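Local coordinates for protein GH127 beta-L-arabinofuranoside (Geobacillus stearothermophilus, PDB 4QK0) that probably hydrolyses beta-L-arabinofuranosidic linkages, releasing L-arabinose from arabinose-containing glycans, as a family GH127 glycoside hydrolase, at residues Ala197-Tyr202 / Ala277-Lys282; Thr300-Tyr305 / Phe321-Pro326; Pro402-Trp407 / Trp633-Glu638; His439-Ser444 / Thr461-Asp466. All blocks are in the same frame, centred on the assembly; numbering follows the deposited sequence.

Interaction 1: Ala197-Tyr202 / Ala277-Lys282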
# COMPACT_ATOMS: atom_id res chain seq x y z
N ALA A 197 -28.50 -4.49 -19.42
CA ALA A 197 -29.20 -3.58 -20.28
C ALA A 197 -30.26 -4.32 -21.11
O ALA A 197 -31.37 -3.88 -21.24
CB ALA A 197 -28.20 -2.90 -21.22
N LEU A 198 -29.88 -5.44 -21.66
CA LEU A 198 -30.81 -6.31 -22.39
C LEU A 198 -32.01 -6.73 -21.56
O LEU A 198 -33.10 -6.79 -22.10
CB LEU A 198 -30.09 -7.55 -22.93
CG LEU A 198 -29.20 -7.26 -24.12
CD1 LEU A 198 -28.34 -8.46 -24.50
CD2 LEU A 198 -30.02 -6.81 -25.33
N LEU A 199 -31.86 -6.96 -20.27
CA LEU A 199 -33.04 -7.23 -19.43
C LEU A 199 -33.98 -6.06 -19.43
O LEU A 199 -35.18 -6.23 -19.41
CB LEU A 199 -32.68 -7.54 -17.97
CG LEU A 199 -31.77 -8.72 -17.70
CD1 LEU A 199 -31.63 -8.98 -16.20
CD2 LEU A 199 -32.33 -9.95 -18.38
N LYS A 200 -33.45 -4.86 -19.34
CA LYS A 200 -34.32 -3.70 -19.30
C LYS A 200 -35.04 -3.56 -20.63
O LYS A 200 -36.20 -3.16 -20.69
CB LYS A 200 -33.51 -2.45 -18.93
CG LYS A 200 -33.49 -2.13 -17.41
CD LYS A 200 -32.15 -1.64 -16.87
CE LYS A 200 -32.25 -0.48 -15.86
NZ LYS A 200 -31.65 0.83 -16.38
N LEU A 201 -34.34 -3.83 -21.71
CA LEU A 201 -34.90 -3.68 -23.01
C LEU A 201 -36.05 -4.73 -23.18
O LEU A 201 -37.09 -4.44 -23.79
CB LEU A 201 -33.86 -3.92 -24.08
CG LEU A 201 -34.27 -3.67 -25.52
CD1 LEU A 201 -34.69 -2.23 -25.74
CD2 LEU A 201 -33.14 -4.03 -26.47
N TYR A 202 -35.82 -5.93 -22.66
CA TYR A 202 -36.85 -6.96 -22.62
C TYR A 202 -38.09 -6.50 -21.83
O TYR A 202 -39.19 -6.68 -22.31
CB TYR A 202 -36.30 -8.25 -22.04
CG TYR A 202 -37.39 -9.22 -21.71
CD1 TYR A 202 -38.09 -9.90 -22.73
CD2 TYR A 202 -37.75 -9.44 -20.40
CE1 TYR A 202 -39.11 -10.79 -22.43
CE2 TYR A 202 -38.79 -10.32 -20.08
CZ TYR A 202 -39.47 -10.99 -21.09
OH TYR A 202 -40.47 -11.85 -20.75
N ALA A 277 -28.73 -11.78 -11.28
CA ALA A 277 -29.88 -11.76 -10.39
C ALA A 277 -31.20 -11.52 -11.12
O ALA A 277 -32.21 -12.14 -10.81
CB ALA A 277 -29.70 -10.72 -9.32
N GLY A 278 -31.17 -10.60 -12.08
CA GLY A 278 -32.31 -10.35 -12.98
C GLY A 278 -32.70 -11.61 -13.77
O GLY A 278 -33.86 -11.91 -13.85
N LEU A 279 -31.73 -12.32 -14.33
CA LEU A 279 -31.99 -13.54 -15.06
C LEU A 279 -32.49 -14.68 -14.16
O LEU A 279 -33.43 -15.36 -14.51
CB LEU A 279 -30.77 -14.03 -15.77
CG LEU A 279 -30.32 -13.17 -16.94
CD1 LEU A 279 -28.87 -13.53 -17.29
CD2 LEU A 279 -31.24 -13.35 -18.14
N ALA A 280 -31.90 -14.85 -12.98
CA ALA A 280 -32.43 -15.84 -12.05
C ALA A 280 -33.92 -15.60 -11.75
O ALA A 280 -34.69 -16.53 -11.64
CB ALA A 280 -31.66 -15.82 -10.76
N ALA A 281 -34.33 -14.34 -11.60
CA ALA A 281 -35.72 -14.02 -11.32
C ALA A 281 -36.60 -14.32 -12.50
O ALA A 281 -37.62 -14.96 -12.36
CB ALA A 281 -35.85 -12.53 -10.97
N LYS A 282 -36.23 -13.81 -13.67
CA LYS A 282 -37.07 -13.92 -14.82
C LYS A 282 -37.15 -15.35 -15.33
O LYS A 282 -38.20 -15.74 -15.81
CB LYS A 282 -36.62 -12.96 -15.91
CG LYS A 282 -36.80 -11.50 -15.50
CD LYS A 282 -36.55 -10.56 -16.65
CE LYS A 282 -36.29 -9.13 -16.19
NZ LYS A 282 -37.43 -8.52 -15.47

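Interaction 2: Thr300-Tyr305 / Phe321-Pro326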
# COMPACT_ATOMS: atom_id res chain seq x y z
N THR A 300 -20.90 -8.85 0.64
CA THR A 300 -21.45 -7.97 1.63
C THR A 300 -21.07 -8.39 3.03
O THR A 300 -21.19 -7.59 3.93
CB THR A 300 -23.01 -7.86 1.56
OG1 THR A 300 -23.61 -9.13 1.84
CG2 THR A 300 -23.42 -7.40 0.23
N LYS A 301 -20.69 -9.64 3.23
CA LYS A 301 -20.23 -10.06 4.53
C LYS A 301 -18.69 -10.24 4.64
O LYS A 301 -18.18 -10.55 5.71
CB LYS A 301 -20.92 -11.33 4.93
CG LYS A 301 -22.41 -11.02 5.13
CD LYS A 301 -23.19 -11.76 6.22
CE LYS A 301 -24.65 -11.27 6.24
NZ LYS A 301 -25.37 -11.62 4.96
N ARG A 302 -17.97 -10.14 3.53
CA ARG A 302 -16.52 -10.31 3.59
C ARG A 302 -15.74 -9.31 2.84
O ARG A 302 -14.59 -9.17 3.15
CB ARG A 302 -16.14 -11.72 3.16
CG ARG A 302 -16.85 -12.73 4.01
CD ARG A 302 -16.27 -14.08 3.87
NE ARG A 302 -16.78 -14.97 4.90
CZ ARG A 302 -16.24 -16.16 5.15
NH1 ARG A 302 -15.18 -16.58 4.47
NH2 ARG A 302 -16.75 -16.93 6.10
N GLN A 303 -16.31 -8.63 1.84
CA GLN A 303 -15.51 -7.73 0.99
C GLN A 303 -16.15 -6.38 0.75
O GLN A 303 -16.01 -5.80 -0.31
CB GLN A 303 -15.14 -8.37 -0.32
CG GLN A 303 -14.32 -9.65 -0.15
CD GLN A 303 -13.71 -10.07 -1.47
OE1 GLN A 303 -12.79 -9.43 -1.99
NE2 GLN A 303 -14.29 -11.11 -2.09
N MSE A 304 -16.81 -5.85 1.76
CA MSE A 304 -17.46 -4.59 1.67
C MSE A 304 -17.08 -3.71 2.82
O MSE A 304 -17.06 -4.16 3.95
CB MSE A 304 -18.99 -4.79 1.73
CG MSE A 304 -19.73 -3.51 1.54
SE MSE A 304 -21.71 -3.69 1.74
CE MSE A 304 -21.82 -4.04 3.61
N TYR A 305 -16.84 -2.42 2.53
CA TYR A 305 -16.51 -1.42 3.57
C TYR A 305 -17.76 -0.97 4.28
O TYR A 305 -18.86 -1.01 3.74
CB TYR A 305 -15.80 -0.23 2.91
CG TYR A 305 -14.34 -0.53 2.44
CD1 TYR A 305 -13.29 -0.46 3.33
CD2 TYR A 305 -14.07 -0.86 1.15
CE1 TYR A 305 -11.99 -0.73 2.94
CE2 TYR A 305 -12.78 -1.14 0.75
CZ TYR A 305 -11.72 -1.05 1.67
OH TYR A 305 -10.42 -1.37 1.26
N PHE A 321 -9.64 -10.18 -1.38
CA PHE A 321 -10.08 -11.44 -0.78
C PHE A 321 -10.76 -11.15 0.53
O PHE A 321 -10.69 -10.02 1.08
CB PHE A 321 -8.89 -12.45 -0.65
CG PHE A 321 -7.76 -11.94 0.19
CD1 PHE A 321 -7.77 -12.12 1.58
CD2 PHE A 321 -6.74 -11.19 -0.37
CE1 PHE A 321 -6.77 -11.58 2.40
CE2 PHE A 321 -5.71 -10.66 0.44
CZ PHE A 321 -5.75 -10.88 1.82
N ASP A 322 -11.34 -12.19 1.10
CA ASP A 322 -12.09 -12.02 2.34
C ASP A 322 -11.38 -11.26 3.45
O ASP A 322 -10.26 -11.58 3.83
CB ASP A 322 -12.49 -13.38 2.87
CG ASP A 322 -13.46 -14.13 1.92
OD1 ASP A 322 -13.81 -13.61 0.82
OD2 ASP A 322 -13.84 -15.27 2.27
N PHE A 323 -12.09 -10.28 3.98
CA PHE A 323 -11.70 -9.55 5.15
C PHE A 323 -10.50 -8.57 4.94
O PHE A 323 -10.06 -7.99 5.92
CB PHE A 323 -11.42 -10.48 6.31
CG PHE A 323 -12.55 -11.40 6.68
CD1 PHE A 323 -13.76 -10.90 7.16
CD2 PHE A 323 -12.38 -12.77 6.62
CE1 PHE A 323 -14.76 -11.76 7.58
CE2 PHE A 323 -13.39 -13.65 7.04
CZ PHE A 323 -14.59 -13.13 7.49
N ASP A 324 -10.00 -8.42 3.71
CA ASP A 324 -8.92 -7.48 3.37
C ASP A 324 -9.51 -6.13 3.00
O ASP A 324 -9.85 -5.86 1.85
CB ASP A 324 -8.05 -8.03 2.22
CG ASP A 324 -6.91 -7.07 1.80
OD1 ASP A 324 -6.32 -6.45 2.68
OD2 ASP A 324 -6.61 -6.94 0.61
N LEU A 325 -9.66 -5.31 3.99
CA LEU A 325 -10.38 -4.04 3.84
C LEU A 325 -9.63 -2.86 4.46
O LEU A 325 -10.09 -2.25 5.44
CB LEU A 325 -11.73 -4.19 4.54
CG LEU A 325 -12.65 -5.18 3.82
CD1 LEU A 325 -13.80 -5.53 4.73
CD2 LEU A 325 -13.17 -4.63 2.50
N PRO A 326 -8.47 -2.56 3.90
CA PRO A 326 -7.60 -1.50 4.41
C PRO A 326 -8.25 -0.16 4.14
O PRO A 326 -8.84 0.03 3.09
CB PRO A 326 -6.32 -1.66 3.63
CG PRO A 326 -6.78 -2.26 2.31
CD PRO A 326 -7.88 -3.23 2.75

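Interaction 3: Pro402-Trp407 / Trp633-Glu638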
# COMPACT_ATOMS: atom_id res chain seq x y z
N PRO A 402 -6.83 13.73 -2.06
CA PRO A 402 -7.29 14.28 -0.78
C PRO A 402 -8.38 15.31 -0.90
O PRO A 402 -9.00 15.64 0.09
CB PRO A 402 -6.01 14.92 -0.19
CG PRO A 402 -5.14 15.19 -1.36
CD PRO A 402 -5.43 14.10 -2.37
N VAL A 403 -8.60 15.85 -2.09
CA VAL A 403 -9.76 16.68 -2.34
C VAL A 403 -10.45 16.30 -3.64
O VAL A 403 -9.84 15.67 -4.51
CB VAL A 403 -9.37 18.19 -2.41
CG1 VAL A 403 -8.76 18.58 -1.09
CG2 VAL A 403 -8.44 18.51 -3.58
N ARG A 404 -11.72 16.69 -3.77
CA ARG A 404 -12.50 16.31 -4.93
C ARG A 404 -12.07 17.20 -6.07
O ARG A 404 -11.47 18.22 -5.83
CB ARG A 404 -14.01 16.44 -4.63
CG ARG A 404 -14.54 15.51 -3.52
CD ARG A 404 -16.08 15.40 -3.52
NE ARG A 404 -16.56 14.54 -2.44
CZ ARG A 404 -16.71 14.93 -1.20
NH1 ARG A 404 -16.46 16.17 -0.85
NH2 ARG A 404 -17.03 14.06 -0.27
N GLN A 405 -12.35 16.80 -7.29
CA GLN A 405 -11.94 17.58 -8.43
C GLN A 405 -12.88 17.35 -9.61
O GLN A 405 -13.85 16.58 -9.51
CB GLN A 405 -10.53 17.17 -8.83
CG GLN A 405 -10.40 15.70 -9.12
CD GLN A 405 -8.96 15.24 -9.40
OE1 GLN A 405 -8.06 15.38 -8.56
NE2 GLN A 405 -8.76 14.64 -10.57
N LYS A 406 -12.62 18.00 -10.73
CA LYS A 406 -13.22 17.54 -12.00
C LYS A 406 -12.35 16.48 -12.67
O LYS A 406 -11.12 16.42 -12.47
CB LYS A 406 -13.48 18.68 -12.95
CG LYS A 406 -14.63 19.54 -12.50
CD LYS A 406 -14.18 20.66 -11.57
CE LYS A 406 -14.24 22.03 -12.28
NZ LYS A 406 -13.44 23.12 -11.65
N TRP A 407 -13.01 15.64 -13.47
CA TRP A 407 -12.36 14.52 -14.19
C TRP A 407 -12.60 14.61 -15.69
O TRP A 407 -13.49 15.36 -16.18
CB TRP A 407 -12.84 13.17 -13.64
CG TRP A 407 -12.60 13.03 -12.17
CD1 TRP A 407 -13.38 13.51 -11.15
CD2 TRP A 407 -11.46 12.42 -11.54
NE1 TRP A 407 -12.80 13.23 -9.93
CE2 TRP A 407 -11.63 12.56 -10.14
CE3 TRP A 407 -10.32 11.77 -12.03
CZ2 TRP A 407 -10.70 12.06 -9.21
CZ3 TRP A 407 -9.39 11.26 -11.11
CH2 TRP A 407 -9.59 11.42 -9.71
N TRP A 633 -17.80 14.66 4.15
CA TRP A 633 -16.40 15.01 4.40
C TRP A 633 -15.83 15.73 3.19
O TRP A 633 -16.40 15.68 2.10
CB TRP A 633 -15.58 13.73 4.81
CG TRP A 633 -14.89 13.01 3.69
CD1 TRP A 633 -15.43 12.11 2.85
CD2 TRP A 633 -13.51 13.14 3.31
NE1 TRP A 633 -14.52 11.72 1.93
CE2 TRP A 633 -13.32 12.32 2.21
CE3 TRP A 633 -12.44 13.92 3.79
CZ2 TRP A 633 -12.08 12.20 1.57
CZ3 TRP A 633 -11.22 13.83 3.17
CH2 TRP A 633 -11.04 12.95 2.07
N CYS A 634 -14.74 16.44 3.41
CA CYS A 634 -13.99 17.15 2.35
C CYS A 634 -14.82 18.23 1.66
O CYS A 634 -14.58 18.52 0.48
CB CYS A 634 -13.46 16.19 1.33
SG CYS A 634 -11.99 16.71 0.46
N ASN A 635 -15.74 18.84 2.38
CA ASN A 635 -16.39 20.05 1.91
C ASN A 635 -15.89 21.32 2.62
O ASN A 635 -16.34 22.38 2.33
CB ASN A 635 -17.92 19.95 2.06
CG ASN A 635 -18.51 19.01 1.03
OD1 ASN A 635 -18.83 19.39 -0.09
ND2 ASN A 635 -18.61 17.76 1.41
N ARG A 636 -14.93 21.18 3.53
CA ARG A 636 -14.39 22.29 4.28
C ARG A 636 -12.88 22.30 4.21
O ARG A 636 -12.21 22.63 5.14
CB ARG A 636 -14.88 22.19 5.69
CG ARG A 636 -16.40 22.34 5.76
CD ARG A 636 -16.96 22.02 7.13
NE ARG A 636 -16.65 20.65 7.56
CZ ARG A 636 -16.61 20.25 8.82
NH1 ARG A 636 -16.82 21.10 9.82
NH2 ARG A 636 -16.28 19.01 9.10
N GLY A 637 -12.35 21.97 3.05
CA GLY A 637 -10.94 22.03 2.77
C GLY A 637 -10.19 20.74 3.04
O GLY A 637 -10.65 19.83 3.74
N GLU A 638 -9.00 20.69 2.48
CA GLU A 638 -8.10 19.57 2.62
C GLU A 638 -7.75 19.32 4.09
O GLU A 638 -7.59 20.25 4.87
CB GLU A 638 -6.84 19.81 1.80
CG GLU A 638 -5.96 18.58 1.65
CD GLU A 638 -4.95 18.68 0.51
OE1 GLU A 638 -5.27 19.23 -0.56
OE2 GLU A 638 -3.81 18.24 0.68
O HOH W 1 -13.58 18.56 -2.03

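Interaction 4: His439-Ser444 / Thr461-Asp466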
# COMPACT_ATOMS: atom_id res chain seq x y z
N HIS A 439 -39.11 0.24 0.75
CA HIS A 439 -37.69 -0.07 0.98
C HIS A 439 -36.96 1.06 1.71
O HIS A 439 -36.23 0.80 2.67
CB HIS A 439 -36.95 -0.25 -0.31
CG HIS A 439 -37.44 -1.37 -1.14
ND1 HIS A 439 -37.86 -2.57 -0.60
CD2 HIS A 439 -37.58 -1.48 -2.48
CE1 HIS A 439 -38.24 -3.36 -1.57
NE2 HIS A 439 -38.07 -2.73 -2.72
N LEU A 440 -37.18 2.29 1.26
CA LEU A 440 -36.47 3.48 1.80
C LEU A 440 -37.44 4.46 2.45
O LEU A 440 -38.64 4.56 2.06
CB LEU A 440 -35.75 4.19 0.68
CG LEU A 440 -34.76 3.34 -0.17
CD1 LEU A 440 -34.13 4.12 -1.29
CD2 LEU A 440 -33.68 2.76 0.68
N TYR A 441 -36.95 5.09 3.50
CA TYR A 441 -37.74 6.02 4.26
C TYR A 441 -37.33 7.45 3.84
O TYR A 441 -36.32 7.98 4.22
CB TYR A 441 -37.61 5.75 5.75
CG TYR A 441 -38.25 4.42 6.05
CD1 TYR A 441 -39.61 4.25 5.93
CD2 TYR A 441 -37.48 3.31 6.39
CE1 TYR A 441 -40.20 3.01 6.16
CE2 TYR A 441 -38.07 2.07 6.60
CZ TYR A 441 -39.45 1.94 6.51
OH TYR A 441 -40.04 0.72 6.69
N VAL A 442 -38.15 7.99 2.96
CA VAL A 442 -37.87 9.19 2.20
C VAL A 442 -39.21 9.86 2.04
O VAL A 442 -40.15 9.22 1.57
CB VAL A 442 -37.37 8.86 0.77
CG1 VAL A 442 -37.15 10.15 0.00
CG2 VAL A 442 -36.08 8.06 0.81
N GLY A 443 -39.28 11.12 2.45
CA GLY A 443 -40.45 11.95 2.25
C GLY A 443 -40.86 11.89 0.78
O GLY A 443 -40.09 12.24 -0.09
N SER A 444 -42.06 11.38 0.52
CA SER A 444 -42.49 11.10 -0.85
C SER A 444 -43.95 10.64 -0.91
O SER A 444 -44.57 10.34 0.11
CB SER A 444 -41.67 9.97 -1.42
OG SER A 444 -41.79 8.81 -0.61
N THR A 461 -41.43 12.29 6.84
CA THR A 461 -40.34 11.87 7.74
C THR A 461 -39.15 12.79 7.56
O THR A 461 -38.96 13.32 6.45
CB THR A 461 -39.88 10.42 7.45
OG1 THR A 461 -38.92 10.01 8.43
CG2 THR A 461 -39.33 10.30 6.06
N ASN A 462 -38.41 13.01 8.64
CA ASN A 462 -37.11 13.74 8.56
C ASN A 462 -35.91 12.78 8.48
O ASN A 462 -34.78 13.21 8.64
CB ASN A 462 -36.90 14.67 9.76
CG ASN A 462 -37.98 15.73 9.90
OD1 ASN A 462 -38.43 16.00 11.01
ND2 ASN A 462 -38.43 16.29 8.78
N TYR A 463 -36.17 11.50 8.21
CA TYR A 463 -35.14 10.54 7.90
C TYR A 463 -34.27 11.14 6.82
O TYR A 463 -34.78 11.75 5.87
CB TYR A 463 -35.80 9.30 7.42
CG TYR A 463 -35.05 7.96 7.51
CD1 TYR A 463 -34.18 7.54 6.52
CD2 TYR A 463 -35.39 7.04 8.50
CE1 TYR A 463 -33.61 6.30 6.57
CE2 TYR A 463 -34.83 5.79 8.53
CZ TYR A 463 -33.95 5.42 7.58
OH TYR A 463 -33.38 4.17 7.65
N PRO A 464 -32.93 10.98 6.93
CA PRO A 464 -32.24 10.11 7.87
C PRO A 464 -31.89 10.69 9.20
O PRO A 464 -31.26 9.99 10.02
CB PRO A 464 -30.96 9.78 7.11
CG PRO A 464 -30.67 11.01 6.37
CD PRO A 464 -32.01 11.55 5.95
N TRP A 465 -32.30 11.93 9.47
CA TRP A 465 -31.90 12.61 10.74
C TRP A 465 -32.72 12.17 11.91
O TRP A 465 -32.32 12.38 13.06
CB TRP A 465 -31.95 14.14 10.59
CG TRP A 465 -31.22 14.56 9.39
CD1 TRP A 465 -31.71 15.26 8.36
CD2 TRP A 465 -29.86 14.29 9.10
NE1 TRP A 465 -30.75 15.41 7.41
CE2 TRP A 465 -29.59 14.84 7.85
CE3 TRP A 465 -28.84 13.63 9.79
CZ2 TRP A 465 -28.35 14.77 7.24
CZ3 TRP A 465 -27.57 13.53 9.17
CH2 TRP A 465 -27.35 14.09 7.91
N ASP A 466 -33.87 11.55 11.63
CA ASP A 466 -34.78 11.12 12.68
C ASP A 466 -35.53 9.86 12.22
O ASP A 466 -35.78 9.69 11.01
CB ASP A 466 -35.75 12.30 12.96
CG ASP A 466 -36.88 11.91 13.82
OD1 ASP A 466 -36.67 11.79 15.04
OD2 ASP A 466 -37.98 11.69 13.27
O HOH W 2 -34.31 9.68 3.60
O HOH W 3 -37.38 12.62 4.36

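Interaction 1: Ala197-Tyr202 / Ala277-Lys282
Gly278 takes the tip of Leu199 directly against its backbone. Leu199 CD1 lies 3.6 Å from Gly278 CA and almost as close to Gly278 C. A side chain at position 278 would run into this methyl, since its CB would point at the facing helix. The absence of one lets the leucine reach the main chain.

Leu279 meets the other branch of the same leucine. Its CD2 is 3.6 Å from Leu199 CD2, and the two side chains cross at about a right angle. The two methyls of Leu199 are thus split between neighbouring residues of helix 266-283. CG of Leu199 sits beside its backbone N, anti to the carbonyl carbon (chi1 -59°), and this aims the fork across the gap.

One turn on, Lys282 reaches across to helix 194-205. Its CD packs 4.1 Å from Tyr202 CD2, at an oblique angle to the ring. Lysine and tyrosine run past each other in opposite directions. The lysine chain bends only near its end (chi4 -62°), and NZ forms a salt bridge with Glu203, the residue after Tyr202. The aliphatic part packs while the charge is paired on the facing helix.

No hydrogen bond joins the two segments. Their axes come within 10.5 Å at 40°, in a GH127 catalytic domain of the six-hairpin clan, consistent with an (alpha/alpha)6 barrel. Helix 208-220 touches both Leu199 and Leu279. Helix 334-350 packs on Leu199 and Ala277, helix 286-302 on Leu279, and helix 140-158 on the far part of 197-202 at Ala197 and Leu201.

Interaction 2: Thr300-Tyr305 / Phe321-Pro326
The Tyr305 ring carries Leu325 CD2 over the centre of one face, a CH-pi contact 3.9 Å from the centroid. At its edge, Tyr305 OH donates to Pro326 O at 2.8 Å, which fixes the phenol end.

The Arg302 guanidinium has Phe323 CZ over one face, toward the rim, with the two planes 31° apart. At its edge, Arg302 NH1 forms a salt bridge with Asp322 OD2 at 2.9 Å. The bond is straight (166°), but meets the oxygen on the anti side, and the carboxylate stands nearly perpendicular to the guanidinium. Arg302 CG lies over a face of the Phe323 ring, and the extended chain carries the guanidinium on to Phe323 CZ and Asp322.

Phe323 N donates to Arg302 O at 2.9 Å and ties the type II turn Phe321-Asp324 to the end region of helix 286-302. Asp322 OD1 is held by Asn298 of that helix. The contact lies in the catalytic domain, at the subunit interface, where Tyr613 OH of the second subunit donates to Met304 O and Arg394 of that subunit forms a salt bridge with Asp324.

Charge pairing therefore holds the Arg302 end, while an apolar leucine-tyrosine contact and a neutral phenol bond hold the other.

Interaction 3: Pro402-Trp407 / Trp633-Glu638
Arg404 grips one carbonyl with both terminal nitrogens. Arg404 NH1 and NH2 donate end-on to Trp633 O, at 3.0 Å and 2.9 Å. The oxygen lies close to the guanidinium plane, but both bonds are bent at the hydrogen, to 140° and 143°, as expected when two donors share one acceptor. NH1 also pairs with Asp373, and NH2 bonds Ser370 O.

A water accepts from Arg404 N and donates to Cys634 O at 2.7 Å. Cys634 SG, anti to its own backbone N (chi1 -153°), makes a close polar approach to Pro402 O at 3.2 Å and also touches Val403 CA.

The remaining contacts are packing. The Val403 and Glu638 side chains cross at about a right angle, with Val403 CG1 3.7 Å from Glu638 CB. The extended Glu638 chain runs alongside the Pro402 ring, pointing the same way.

With an alanine in place of Arg404, Trp633 O would probably lose both of these donors and Asp373 its cationic mate.

The contact joins a loop of the catalytic domain to a loop of the C-terminal domain. Its main grip is a buried cation on a neutral carbonyl, with Asp373 likely to balance the charge.

Interaction 4: His439-Ser444 / Thr461-Asp466
Tyr463 O takes hydrogens from two waters that bridge the segments. One water donates to Tyr441 O at 2.7 Å and only weakly to Tyr463 O. The other accepts from Gly443 N, and donates to Thr461 O at 2.7 Å and to Tyr463 O at 3.1 Å. No direct hydrogen bond crosses the contact, so the backbone polar links between the loops run through water.

Side-chain packing centres on the Tyr463 ring. Tyr441 CB sits over the middle of one face, a CH-pi contact 3.7 Å from the centroid and 8° off the ring normal. CG of Tyr463 is swung anti to the backbone N (chi1 -157°), which sets the ring against this CB. The carbonyl of Tyr441 also comes near the ring, with O 3.2 Å from Tyr463 CD1. The two tyrosine rings meet obliquely, their planes at 58°.

These are the loops at one end of two neighbouring antiparallel strands, 444-450 and 453-461, in the middle domain. The second loop starts with an ST turn: Thr461 OG1 accepts from Tyr463 N at 3.1 Å. Thr461 OG1 also bonds Thr468 O, while a cis peptide precedes Pro464.

A glycine in place of Tyr463 would probably leave Tyr441 CB without its aromatic face and Glu361 without the phenol that bonds it.

Thr461 CG2 fills in beside the first loop, 3.7 Å from Gly443 N. At the start of strand 444-450, Ser444 OG donates to Val442 O. Tyr441 OH bonds Arg486 O, and helices 22-42 and 354-365 pack on Val442 and Pro464.

Overall arrangement
From the N terminus, interaction 1 comes first. It closes a loop of 74 residues, about half of them helix, and joins helices 194-205 and 266-283. Interaction 2 follows in series and closes a short loop after helix 286-302, the next helix in the chain. Both lie in the catalytic domain, and interaction 2 also lies against the second subunit. Interaction 3 opens next and closes last, bringing residues 402-407 to 633-638 and so linking the catalytic and C-terminal domains. Interaction 4 nests inside that long loop and closes a mostly strand-built excursion of the middle domain. None of the four touch; interactions 3 and 4 come within about 10 Å between nearest atoms.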